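Local coordinates for C381 turret protein (Sulfolobus turreted icosahedral virus, PDB 4IND) that probably builds the turrets on the capsid of an archaeal icosahedral virus, as a pentamer of subunits with three jelly-roll domains each, at residues L278-T284 and L354-S360; F116-I121 and I155-I160; Y184-T190 and L249-F255; K300-V304 and G337-P341. One frame throughout, in Å; residues are numbered along the deposited sequence.

Interaction 1: residues L278-T284 and L354-S360; sequences LSGSQVT and LVANGGS
With its CG anti to the backbone N (chi1 -175°) and the chain extended beyond, Gln282 reaches across Val355, while Leu278, its CG anti to the carbonyl carbon (chi1 -58°), turns its two methyls onto the other face of the strand. The chain of Gln282 lies obliquely over the CG1 branch of Val355, NE2 coming to 3.7 Å from that methyl; the amide itself is tied to Gln313 OE1. The CG2 branch of Val355 runs alongside Thr284. On the face of Ala356, Leu278 CD2 packs at 3.8 Å against Ala356 CB. Two bonds join the hydrogen-bonded antiparallel pair Val283 and Ala356: Val283 N to Ala356 O is 2.8 Å and nearly straight at 173°, and Ala356 N to Val283 O is 2.9 Å. Toward Ser281 the regular pairing stops, while Thr284 and Val355 continue it the other way as a non-hydrogen-bonded pair. Asn357 lays its amide along the backbone at Ser281 and Gln282, with OD1 3.2 Å from Ser281 C and a weak bond from Gly358 N to that OD1. Farther along, Gly280 N reaches Gly358 O at 2.7 Å, clearly bent and tilted from the carbonyl plane. Residues 279-282 thus link strand 266-278 in one sheet to strand 283-289 in the other, a passage between facing sheets characteristic of a jelly-roll sandwich, here the third, nucleoplasmin-like/VP domain.

Interaction 2: residues F116-I121 and I155-I160; sequences FEIYDI and INIPKI
Tyr119 and Pro158 meet as a CH-pi pair across a junction of two domains, one strand lent by the first galactose-binding-like jelly roll and the other by the second. The strands 116-121 and 155-158 run at 138° to each other with their axes 8.3 Å apart, too far to pair as strands of one sheet, so side chains make nearly all of the contact. Pro158 CD sits over one face of the Tyr119 ring, 3.9 Å from its centroid and displaced toward the rim, nearest to CE2. Beside it, Ile157 slides past Tyr119 in the opposite direction, CG1 lying 3.7 Å from Tyr119 CB. The CG1 branch of Ile160, set between the backbone N and the carbonyl carbon (chi1 58°), carries CD1 to both Tyr119 CD2 and the Phe116 ring. The rim of this apolar seam is polar: Glu117 forms a salt bridge with Lys85, and Asn156 OD1 accepts a hydrogen bond from Gln126 of the second subunit, which also packs on Pro158. At the other end of the seam, Ile121 CD1 touches the CD1 methyl of Ile155 and lies 4.0 Å from Ile157 CD1.

Interaction 3: residues Y184-T190 and L249-F255; sequences YSYNNTT and LGVPFTF
Gly250 O is gripped twice by Thr189, by OG1 at 2.8 Å and by the backbone N at 3.2 Å. With OG1 between the backbone N and the carbonyl carbon (chi1 56°), the hydroxyl lies on the same side as its own N-H, and both donors converge on one carbonyl. Next to this clamp an Asx turn shapes the chain: Asn188 OD1 accepts Thr190 OG1 at 2.6 Å on a lone pair, in the carbonyl plane, and Thr190 N from above that plane. Asn188 ND2 is held in turn by Thr192 O and Pro217 O, which fixes the rotation of the amide. Away from the turn the segments become a regular antiparallel pair, Ser185 and Thr254 exchanging two backbone bonds and Asn187 N bonding to Pro252 O at 3.0 Å. On the face of Tyr184, Tyr186 and Phe253 the rings cluster. Tyr186 CB stands over the centre of the Phe253 ring, 3.5 Å from its centroid, a CH-pi contact almost along the ring normal. At the edge of the same ring lies Tyr184 CD1, 3.7 Å from Phe253 CE1; both ring pairs are oblique, the Tyr184 and Phe253 planes meeting at 51°. Phe199 and Tyr245 also meet Phe253, and Ile213 and Ile216 help to close the interior of this second jelly roll. On the other face Ser185 OG bonds to Lys159. Strands 176-187 and 253-262 are the central pair of their four-strand sheet, with 221-232 beside the former and 155-163 beside the latter.

Interaction 4: residues K300-V304 and G337-P341; sequences KYASV and GSSTP
Strand 300-304 and the loop 337-341 run in nearly opposite directions, 171° apart, and are bridged once, at Ser303 and Ser339, flanked by bonds from Thr340 N to Ala302 O and from Val304 N to Ser338 O, each 2.9 Å. In place of the Thr340 carbonyl that a regular antiparallel pair would use, its hydroxyl takes Ala302 N: OG1, placed between its backbone N and carbonyl carbon (chi1 57°), receives it at 3.0 Å in a nearly straight bond of 165°. The same hydroxyl donates to a water 2.6 Å from Thr340 OG1, and this water donates to Lys300 O and Pro341 O, tying Thr340 and Pro341 to the start of segment 300-304. The CG2 branch of Thr340 turns to Ala302 CB, 3.9 Å away. Ser303 OG gives a longer second bond to Ser338 O, 3.2 Å and well above the carbonyl plane, so that carbonyl takes two donors. Tyr301 crosses Thr340 obliquely: Tyr301 CD1 is 3.5 Å from Thr340 OG1, while Tyr301 OH comes to 3.7 Å from Ser339 CB. Lys300 and Tyr301 both face Val372, a classic beta bulge in the strand. Tyr301 also packs on Pro341 of the second subunit, and Lys300 O bonds to Ser343 of that subunit, so the strand lies at a subunit interface; Pro341 of the loop in turn packs on Tyr301 of the third subunit. Hydroxyl, water and backbone amide groups thus do most of the joining, and an irregular loop is held against the strand through polar bonds with little apolar packing between the two segments.

Interactions 1 and 4 belong to the third domain, where 4 is nested inside the chain loop closed by 1; their centres are about 19 Å apart. Interactions 2 and 3 lie far off, around the second domain, and touch each other through Lys159. All four contacts are partly buried. Interactions 1 and 3 are antiparallel pairings that give way to loop, each within a single jelly roll, the third and the second respectively; 3 adds an aromatic cluster facing the interior, whereas 1 is the more exposed, at its loop. Interaction 2 is apolar and joins two domains; interaction 4 is largely polar. Both of these also meet the second subunit.

Interaction 1: residues L278-T284 and L354-S360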
loop_
_atom_site.group_PDB
_atom_site.type_symbol
_atom_site.label_atom_id
_atom_site.label_comp_id
_atom_site.label_asym_id
_atom_site.label_seq_id
_atom_site.Cartn_x
_atom_site.Cartn_y
_atom_site.Cartn_z
ATOM N N LEU A 278 -10.845 11.270 49.508
ATOM C CA LEU A 278 -9.789 12.215 49.836
ATOM C C LEU A 278 -9.971 12.735 51.243
ATOM O O LEU A 278 -11.067 13.144 51.626
ATOM C CB LEU A 278 -9.788 13.381 48.840
ATOM C CG LEU A 278 -9.607 13.001 47.366
ATOM C CD1 LEU A 278 -9.881 14.189 46.451
ATOM C CD2 LEU A 278 -8.215 12.437 47.115
ATOM N N SER A 279 -8.896 12.736 52.018
ATOM C CA SER A 279 -8.974 13.195 53.397
ATOM C C SER A 279 -7.733 13.971 53.826
ATOM O O SER A 279 -7.190 13.739 54.908
ATOM C CB SER A 279 -9.203 12.007 54.330
ATOM O OG SER A 279 -8.214 11.013 54.121
ATOM N N GLY A 280 -7.291 14.894 52.974
ATOM C CA GLY A 280 -6.212 15.803 53.328
ATOM C C GLY A 280 -4.869 15.516 52.678
ATOM O O GLY A 280 -3.986 16.374 52.658
ATOM N N SER A 281 -4.707 14.311 52.150
ATOM C CA SER A 281 -3.431 13.920 51.567
ATOM C C SER A 281 -3.574 13.603 50.096
ATOM O O SER A 281 -4.629 13.156 49.650
ATOM C CB SER A 281 -2.849 12.714 52.308
ATOM O OG SER A 281 -2.540 13.048 53.651
ATOM N N GLN A 282 -2.509 13.837 49.339
ATOM C CA GLN A 282 -2.509 13.476 47.935
ATOM C C GLN A 282 -2.630 11.961 47.778
ATOM O O GLN A 282 -1.996 11.193 48.504
ATOM C CB GLN A 282 -1.237 13.977 47.247
ATOM C CG GLN A 282 -1.232 13.728 45.751
ATOM C CD GLN A 282 0.083 14.087 45.117
ATOM O OE1 GLN A 282 1.072 13.374 45.270
ATOM N NE2 GLN A 282 0.104 15.197 44.393
ATOM N N VAL A 283 -3.462 11.539 46.835
ATOM C CA VAL A 283 -3.615 10.132 46.522
ATOM C C VAL A 283 -3.284 9.917 45.060
ATOM O O VAL A 283 -3.736 10.672 44.206
ATOM C CB VAL A 283 -5.053 9.661 46.774
ATOM C CG1 VAL A 283 -5.256 8.259 46.215
ATOM C CG2 VAL A 283 -5.374 9.704 48.253
ATOM N N THR A 284 -2.470 8.906 44.781
ATOM C CA THR A 284 -2.219 8.489 43.408
ATOM C C THR A 284 -2.866 7.126 43.208
ATOM O O THR A 284 -2.415 6.122 43.765
ATOM C CB THR A 284 -0.716 8.426 43.089
ATOM O OG1 THR A 284 -0.149 9.740 43.196
ATOM C CG2 THR A 284 -0.494 7.899 41.693
ATOM N N LEU A 354 -4.957 8.368 38.383
ATOM C CA LEU A 354 -5.583 9.610 38.823
ATOM C C LEU A 354 -4.837 10.129 40.039
ATOM O O LEU A 354 -4.641 9.405 41.027
ATOM C CB LEU A 354 -7.042 9.382 39.195
ATOM C CG LEU A 354 -7.828 10.638 39.568
ATOM C CD1 LEU A 354 -8.066 11.501 38.340
ATOM C CD2 LEU A 354 -9.150 10.258 40.206
ATOM N N VAL A 355 -4.398 11.376 39.962
ATOM C CA VAL A 355 -3.721 11.995 41.084
ATOM C C VAL A 355 -4.660 13.060 41.622
ATOM O O VAL A 355 -5.094 13.936 40.888
ATOM C CB VAL A 355 -2.376 12.615 40.669
ATOM C CG1 VAL A 355 -1.692 13.251 41.873
ATOM C CG2 VAL A 355 -1.471 11.556 40.047
ATOM N N ALA A 356 -4.989 12.973 42.901
ATOM C CA ALA A 356 -5.984 13.861 43.471
ATOM C C ALA A 356 -5.596 14.251 44.882
ATOM O O ALA A 356 -4.836 13.546 45.550
ATOM C CB ALA A 356 -7.360 13.200 43.456
ATOM N N ASN A 357 -6.122 15.386 45.329
ATOM C CA ASN A 357 -5.868 15.857 46.674
ATOM C C ASN A 357 -7.027 16.738 47.122
ATOM O O ASN A 357 -7.714 17.349 46.293
ATOM C CB ASN A 357 -4.544 16.623 46.736
ATOM C CG ASN A 357 -4.034 16.787 48.155
ATOM O OD1 ASN A 357 -4.691 16.387 49.125
ATOM N ND2 ASN A 357 -2.851 17.372 48.288
ATOM N N GLY A 358 -7.246 16.799 48.429
ATOM C CA GLY A 358 -8.356 17.562 48.967
ATOM C C GLY A 358 -8.961 16.907 50.196
ATOM O O GLY A 358 -8.434 15.920 50.708
ATOM N N GLY A 359 -10.072 17.461 50.668
ATOM C CA GLY A 359 -10.715 16.965 51.868
ATOM C C GLY A 359 -9.861 17.248 53.083
ATOM O O GLY A 359 -8.831 17.918 52.981
ATOM N N SER A 360 -10.294 16.750 54.236
ATOM C CA SER A 360 -9.534 16.909 55.468
ATOM C C SER A 360 -9.631 15.655 56.330
ATOM O O SER A 360 -10.457 14.780 56.080
ATOM C CB SER A 360 -10.038 18.121 56.249
ATOM O OG SER A 360 -11.368 17.912 56.713
#

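Interaction 2: residues F116-I121 and I155-I160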
loop_
_atom_site.group_PDB
_atom_site.type_symbol
_atom_site.label_atom_id
_atom_site.label_comp_id
_atom_site.label_asym_id
_atom_site.label_seq_id
_atom_site.Cartn_x
_atom_site.Cartn_y
_atom_site.Cartn_z
ATOM N N PHE A 116 11.698 -35.169 6.777
ATOM C CA PHE A 116 11.457 -34.150 7.804
ATOM C C PHE A 116 11.775 -32.775 7.242
ATOM O O PHE A 116 12.699 -32.639 6.428
ATOM C CB PHE A 116 12.369 -34.420 8.997
ATOM C CG PHE A 116 12.094 -33.555 10.207
ATOM C CD1 PHE A 116 11.217 -33.985 11.195
ATOM C CD2 PHE A 116 12.749 -32.350 10.382
ATOM C CE1 PHE A 116 10.982 -33.210 12.331
ATOM C CE2 PHE A 116 12.521 -31.557 11.510
ATOM C CZ PHE A 116 11.636 -31.991 12.487
ATOM N N GLU A 117 11.022 -31.765 7.675
ATOM C CA GLU A 117 11.247 -30.378 7.257
ATOM C C GLU A 117 11.905 -29.634 8.401
ATOM O O GLU A 117 11.303 -29.420 9.452
ATOM C CB GLU A 117 9.915 -29.691 6.938
ATOM C CG GLU A 117 9.071 -30.425 5.926
ATOM C CD GLU A 117 9.542 -30.147 4.531
ATOM O OE1 GLU A 117 9.887 -28.979 4.281
ATOM O OE2 GLU A 117 9.580 -31.079 3.701
ATOM N N ILE A 118 13.155 -29.253 8.215
ATOM C CA ILE A 118 13.832 -28.397 9.182
ATOM C C ILE A 118 13.463 -26.952 8.867
ATOM O O ILE A 118 13.757 -26.473 7.777
ATOM C CB ILE A 118 15.373 -28.558 9.067
ATOM C CG1 ILE A 118 15.792 -29.983 9.488
ATOM C CG2 ILE A 118 16.093 -27.534 9.921
ATOM C CD1 ILE A 118 17.254 -30.297 9.204
ATOM N N TYR A 119 12.832 -26.252 9.812
ATOM C CA TYR A 119 12.547 -24.830 9.620
ATOM C C TYR A 119 13.581 -24.035 10.377
ATOM O O TYR A 119 13.961 -24.400 11.493
ATOM C CB TYR A 119 11.150 -24.463 10.161
ATOM C CG TYR A 119 10.032 -25.191 9.475
ATOM C CD1 TYR A 119 9.288 -24.589 8.462
ATOM C CD2 TYR A 119 9.720 -26.486 9.832
ATOM C CE1 TYR A 119 8.250 -25.276 7.828
ATOM C CE2 TYR A 119 8.697 -27.164 9.214
ATOM C CZ TYR A 119 7.973 -26.565 8.208
ATOM O OH TYR A 119 6.958 -27.293 7.605
ATOM N N ASP A 120 14.022 -22.923 9.799
ATOM C CA ASP A 120 14.971 -22.078 10.502
ATOM C C ASP A 120 14.709 -20.625 10.166
ATOM O O ASP A 120 13.977 -20.302 9.212
ATOM C CB ASP A 120 16.406 -22.466 10.129
ATOM C CG ASP A 120 17.375 -22.282 11.277
ATOM O OD1 ASP A 120 17.089 -21.446 12.163
ATOM O OD2 ASP A 120 18.423 -22.986 11.323
ATOM N N ILE A 121 15.291 -19.738 10.958
ATOM C CA ILE A 121 15.046 -18.316 10.769
ATOM C C ILE A 121 16.399 -17.624 10.722
ATOM O O ILE A 121 17.294 -17.935 11.520
ATOM C CB ILE A 121 14.192 -17.757 11.892
ATOM C CG1 ILE A 121 12.818 -18.441 11.883
ATOM C CG2 ILE A 121 14.059 -16.236 11.745
ATOM C CD1 ILE A 121 11.971 -18.153 13.109
ATOM N N ILE A 155 5.661 -16.296 9.198
ATOM C CA ILE A 155 6.403 -17.412 9.770
ATOM C C ILE A 155 5.355 -18.362 10.335
ATOM O O ILE A 155 4.482 -17.943 11.097
ATOM C CB ILE A 155 7.316 -16.933 10.903
ATOM C CG1 ILE A 155 8.437 -16.049 10.334
ATOM C CG2 ILE A 155 7.933 -18.121 11.656
ATOM C CD1 ILE A 155 9.279 -15.399 11.423
ATOM N N ASN A 156 5.414 -19.628 9.927
ATOM C CA ASN A 156 4.480 -20.643 10.439
ATOM C C ASN A 156 5.224 -21.980 10.624
ATOM O O ASN A 156 5.206 -22.840 9.765
ATOM C CB ASN A 156 3.281 -20.789 9.516
ATOM C CG ASN A 156 2.203 -21.699 10.098
ATOM O OD1 ASN A 156 2.328 -22.157 11.231
ATOM N ND2 ASN A 156 1.148 -21.968 9.322
ATOM N N ILE A 157 5.898 -22.115 11.757
ATOM C CA ILE A 157 6.615 -23.354 12.094
ATOM C C ILE A 157 5.729 -24.229 12.975
ATOM O O ILE A 157 5.204 -23.748 13.972
ATOM C CB ILE A 157 7.890 -23.030 12.861
ATOM C CG1 ILE A 157 8.821 -22.170 11.987
ATOM C CG2 ILE A 157 8.618 -24.311 13.304
ATOM C CD1 ILE A 157 10.003 -21.600 12.770
ATOM N N PRO A 158 5.557 -25.516 12.598
ATOM C CA PRO A 158 4.667 -26.416 13.350
ATOM C C PRO A 158 5.229 -26.740 14.730
ATOM O O PRO A 158 6.349 -26.322 15.041
ATOM C CB PRO A 158 4.580 -27.662 12.461
ATOM C CG PRO A 158 5.804 -27.616 11.595
ATOM C CD PRO A 158 6.101 -26.154 11.385
ATOM N N LYS A 159 4.453 -27.444 15.551
ATOM C CA LYS A 159 4.831 -27.678 16.936
ATOM C C LYS A 159 5.901 -28.772 16.989
ATOM O O LYS A 159 5.609 -29.929 17.228
ATOM C CB LYS A 159 3.605 -28.046 17.778
ATOM C CG LYS A 159 3.890 -28.167 19.270
ATOM C CD LYS A 159 2.734 -28.871 20.004
ATOM C CE LYS A 159 1.477 -28.013 20.020
ATOM N NZ LYS A 159 0.414 -28.601 20.883
ATOM N N ILE A 160 7.149 -28.381 16.749
ATOM C CA ILE A 160 8.247 -29.348 16.657
ATOM C C ILE A 160 9.524 -28.878 17.363
ATOM O O ILE A 160 10.538 -29.581 17.360
ATOM C CB ILE A 160 8.615 -29.628 15.179
ATOM C CG1 ILE A 160 9.005 -28.319 14.501
ATOM C CG2 ILE A 160 7.467 -30.322 14.440
ATOM C CD1 ILE A 160 9.641 -28.514 13.107
#

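Interaction 3: residues Y184-T190 and L249-F255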
loop_
_atom_site.group_PDB
_atom_site.type_symbol
_atom_site.label_atom_id
_atom_site.label_comp_id
_atom_site.label_asym_id
_atom_site.label_seq_id
_atom_site.Cartn_x
_atom_site.Cartn_y
_atom_site.Cartn_z
ATOM N N TYR A 184 1.835 -24.914 22.172
ATOM C CA TYR A 184 2.829 -25.681 22.909
ATOM C C TYR A 184 2.203 -26.903 23.547
ATOM O O TYR A 184 0.996 -26.962 23.713
ATOM C CB TYR A 184 3.467 -24.819 24.001
ATOM C CG TYR A 184 2.483 -24.341 25.039
ATOM C CD1 TYR A 184 2.085 -25.179 26.087
ATOM C CD2 TYR A 184 1.921 -23.063 24.971
ATOM C CE1 TYR A 184 1.176 -24.757 27.039
ATOM C CE2 TYR A 184 1.000 -22.642 25.940
ATOM C CZ TYR A 184 0.641 -23.498 26.958
ATOM O OH TYR A 184 -0.265 -23.095 27.906
ATOM N N SER A 185 3.054 -27.884 23.859
ATOM C CA SER A 185 2.691 -29.008 24.722
ATOM C C SER A 185 3.801 -29.151 25.746
ATOM O O SER A 185 4.973 -28.885 25.441
ATOM C CB SER A 185 2.572 -30.313 23.936
ATOM O OG SER A 185 1.536 -30.261 22.976
ATOM N N TYR A 186 3.452 -29.556 26.955
ATOM C CA TYR A 186 4.468 -29.786 27.971
ATOM C C TYR A 186 4.246 -31.103 28.677
ATOM O O TYR A 186 3.136 -31.657 28.685
ATOM C CB TYR A 186 4.475 -28.646 28.997
ATOM C CG TYR A 186 3.212 -28.593 29.824
ATOM C CD1 TYR A 186 3.021 -29.448 30.892
ATOM C CD2 TYR A 186 2.209 -27.695 29.518
ATOM C CE1 TYR A 186 1.863 -29.405 31.640
ATOM C CE2 TYR A 186 1.056 -27.636 30.254
ATOM C CZ TYR A 186 0.883 -28.492 31.316
ATOM O OH TYR A 186 -0.285 -28.410 32.026
ATOM N N ASN A 187 5.315 -31.609 29.275
ATOM C CA ASN A 187 5.212 -32.746 30.169
ATOM C C ASN A 187 5.950 -32.416 31.459
ATOM O O ASN A 187 7.171 -32.285 31.476
ATOM C CB ASN A 187 5.786 -34.004 29.515
ATOM C CG ASN A 187 5.729 -35.203 30.434
ATOM O OD1 ASN A 187 4.912 -35.244 31.358
ATOM N ND2 ASN A 187 6.596 -36.186 30.195
ATOM N N ASN A 188 5.199 -32.250 32.540
ATOM C CA ASN A 188 5.817 -32.024 33.841
ATOM C C ASN A 188 6.134 -33.380 34.434
ATOM O O ASN A 188 5.243 -34.094 34.863
ATOM C CB ASN A 188 4.874 -31.246 34.762
ATOM C CG ASN A 188 5.480 -30.967 36.123
ATOM O OD1 ASN A 188 6.656 -31.250 36.369
ATOM N ND2 ASN A 188 4.677 -30.397 37.018
ATOM N N THR A 189 7.389 -33.777 34.423
ATOM C CA THR A 189 7.693 -35.095 34.944
ATOM C C THR A 189 7.764 -35.043 36.470
ATOM O O THR A 189 7.956 -36.059 37.118
ATOM C CB THR A 189 8.978 -35.622 34.338
ATOM O OG1 THR A 189 10.022 -34.680 34.592
ATOM C CG2 THR A 189 8.813 -35.790 32.822
ATOM N N THR A 190 7.588 -33.847 37.030
ATOM C CA THR A 190 7.675 -33.650 38.477
ATOM C C THR A 190 6.303 -33.679 39.133
ATOM O O THR A 190 5.291 -33.447 38.479
ATOM C CB THR A 190 8.323 -32.296 38.835
ATOM O OG1 THR A 190 7.320 -31.276 38.894
ATOM C CG2 THR A 190 9.372 -31.909 37.816
ATOM N N LEU A 249 14.868 -27.902 35.057
ATOM C CA LEU A 249 13.600 -27.949 35.785
ATOM C C LEU A 249 12.851 -29.284 35.680
ATOM O O LEU A 249 12.207 -29.707 36.627
ATOM C CB LEU A 249 12.682 -26.797 35.363
ATOM C CG LEU A 249 11.572 -26.514 36.379
ATOM C CD1 LEU A 249 12.179 -26.093 37.689
ATOM C CD2 LEU A 249 10.613 -25.461 35.879
ATOM N N GLY A 250 12.913 -29.945 34.529
ATOM C CA GLY A 250 12.222 -31.218 34.374
ATOM C C GLY A 250 10.824 -31.069 33.784
ATOM O O GLY A 250 9.939 -31.911 33.994
ATOM N N VAL A 251 10.623 -29.982 33.047
ATOM C CA VAL A 251 9.372 -29.751 32.344
ATOM C C VAL A 251 9.621 -29.478 30.869
ATOM O O VAL A 251 9.592 -28.328 30.433
ATOM C CB VAL A 251 8.607 -28.560 32.934
ATOM C CG1 VAL A 251 7.243 -28.456 32.287
ATOM C CG2 VAL A 251 8.480 -28.702 34.443
ATOM N N PRO A 252 9.857 -30.539 30.085
ATOM C CA PRO A 252 10.117 -30.306 28.652
ATOM C C PRO A 252 8.885 -29.770 27.924
ATOM O O PRO A 252 7.756 -30.215 28.200
ATOM C CB PRO A 252 10.479 -31.698 28.126
ATOM C CG PRO A 252 9.964 -32.658 29.152
ATOM C CD PRO A 252 10.045 -31.945 30.473
ATOM N N PHE A 253 9.101 -28.810 27.032
ATOM C CA PHE A 253 8.063 -28.278 26.158
ATOM C C PHE A 253 8.387 -28.623 24.715
ATOM O O PHE A 253 9.565 -28.771 24.331
ATOM C CB PHE A 253 7.978 -26.735 26.268
ATOM C CG PHE A 253 7.128 -26.238 27.418
ATOM C CD1 PHE A 253 5.916 -25.600 27.174
ATOM C CD2 PHE A 253 7.557 -26.362 28.725
ATOM C CE1 PHE A 253 5.137 -25.115 28.229
ATOM C CE2 PHE A 253 6.782 -25.886 29.782
ATOM C CZ PHE A 253 5.571 -25.263 29.527
ATOM N N THR A 254 7.340 -28.740 23.908
ATOM C CA THR A 254 7.474 -28.735 22.457
ATOM C C THR A 254 6.561 -27.628 21.968
ATOM O O THR A 254 5.435 -27.513 22.432
ATOM C CB THR A 254 7.028 -30.057 21.845
ATOM O OG1 THR A 254 7.758 -31.129 22.444
ATOM C CG2 THR A 254 7.291 -30.058 20.341
ATOM N N PHE A 255 7.038 -26.777 21.060
ATOM C CA PHE A 255 6.210 -25.656 20.647
ATOM C C PHE A 255 6.426 -25.291 19.183
ATOM O O PHE A 255 7.421 -25.687 18.560
ATOM C CB PHE A 255 6.433 -24.449 21.574
ATOM C CG PHE A 255 7.811 -23.837 21.459
ATOM C CD1 PHE A 255 8.038 -22.750 20.630
ATOM C CD2 PHE A 255 8.872 -24.349 22.196
ATOM C CE1 PHE A 255 9.317 -22.182 20.530
ATOM C CE2 PHE A 255 10.143 -23.799 22.108
ATOM C CZ PHE A 255 10.370 -22.713 21.266
#

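Interaction 4: residues K300-V304 and G337-P341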
loop_
_atom_site.group_PDB
_atom_site.type_symbol
_atom_site.label_atom_id
_atom_site.label_comp_id
_atom_site.label_asym_id
_atom_site.label_seq_id
_atom_site.Cartn_x
_atom_site.Cartn_y
_atom_site.Cartn_z
ATOM N N LYS A 300 -10.950 7.722 25.352
ATOM C CA LYS A 300 -11.894 8.441 24.502
ATOM C C LYS A 300 -12.646 9.532 25.262
ATOM O O LYS A 300 -13.003 10.562 24.703
ATOM C CB LYS A 300 -12.896 7.463 23.876
ATOM C CG LYS A 300 -12.263 6.303 23.147
ATOM C CD LYS A 300 -11.361 6.783 22.031
ATOM C CE LYS A 300 -12.158 7.380 20.880
ATOM N NZ LYS A 300 -11.297 7.634 19.681
ATOM N N TYR A 301 -12.883 9.295 26.539
ATOM C CA TYR A 301 -13.729 10.185 27.339
ATOM C C TYR A 301 -13.489 9.969 28.822
ATOM O O TYR A 301 -13.308 8.835 29.272
ATOM C CB TYR A 301 -15.192 9.909 27.031
ATOM C CG TYR A 301 -16.172 10.740 27.853
ATOM C CD1 TYR A 301 -16.449 12.057 27.509
ATOM C CD2 TYR A 301 -16.836 10.192 28.945
ATOM C CE1 TYR A 301 -17.360 12.823 28.257
ATOM C CE2 TYR A 301 -17.740 10.936 29.702
ATOM C CZ TYR A 301 -17.993 12.254 29.353
ATOM O OH TYR A 301 -18.898 13.003 30.089
ATOM N N ALA A 302 -13.485 11.058 29.582
ATOM C CA ALA A 302 -13.363 10.971 31.032
ATOM C C ALA A 302 -14.180 12.051 31.718
ATOM O O ALA A 302 -14.328 13.164 31.204
ATOM C CB ALA A 302 -11.905 11.044 31.472
ATOM N N SER A 303 -14.710 11.717 32.886
ATOM C CA SER A 303 -15.523 12.655 33.641
ATOM C C SER A 303 -15.354 12.369 35.125
ATOM O O SER A 303 -15.130 11.225 35.525
ATOM C CB SER A 303 -16.987 12.502 33.249
ATOM O OG SER A 303 -17.767 13.515 33.833
ATOM N N VAL A 304 -15.436 13.408 35.938
ATOM C CA VAL A 304 -15.357 13.232 37.390
ATOM C C VAL A 304 -16.568 13.887 38.027
ATOM O O VAL A 304 -16.888 15.037 37.724
ATOM C CB VAL A 304 -14.065 13.826 37.978
ATOM C CG1 VAL A 304 -14.075 13.729 39.499
ATOM C CG2 VAL A 304 -12.843 13.100 37.404
ATOM N N GLY A 337 -12.232 21.531 33.700
ATOM C CA GLY A 337 -13.649 21.214 33.834
ATOM C C GLY A 337 -13.895 19.734 34.066
ATOM O O GLY A 337 -13.013 18.903 33.826
ATOM N N SER A 338 -15.106 19.407 34.502
ATOM C CA SER A 338 -15.414 18.073 35.021
ATOM C C SER A 338 -15.491 16.963 33.971
ATOM O O SER A 338 -15.550 15.782 34.315
ATOM C CB SER A 338 -16.721 18.124 35.815
ATOM O OG SER A 338 -17.769 18.577 34.983
ATOM N N SER A 339 -15.501 17.323 32.693
ATOM C CA SER A 339 -15.469 16.296 31.660
ATOM C C SER A 339 -14.626 16.697 30.445
ATOM O O SER A 339 -14.428 17.882 30.173
ATOM C CB SER A 339 -16.892 15.888 31.262
ATOM O OG SER A 339 -17.550 16.937 30.616
ATOM N N THR A 340 -14.118 15.696 29.736
ATOM C CA THR A 340 -13.223 15.939 28.610
ATOM C C THR A 340 -14.013 16.372 27.377
ATOM O O THR A 340 -15.144 15.934 27.175
ATOM C CB THR A 340 -12.414 14.691 28.287
ATOM O OG1 THR A 340 -13.311 13.608 28.027
ATOM C CG2 THR A 340 -11.509 14.325 29.461
ATOM N N PRO A 341 -13.404 17.227 26.538
ATOM C CA PRO A 341 -14.060 17.738 25.325
ATOM C C PRO A 341 -14.117 16.710 24.198
ATOM O O PRO A 341 -13.416 15.701 24.226
ATOM C CB PRO A 341 -13.184 18.934 24.936
ATOM C CG PRO A 341 -11.827 18.587 25.458
ATOM C CD PRO A 341 -12.059 17.800 26.731
HETATM O O HOH W 1 -13.757 13.273 25.447
#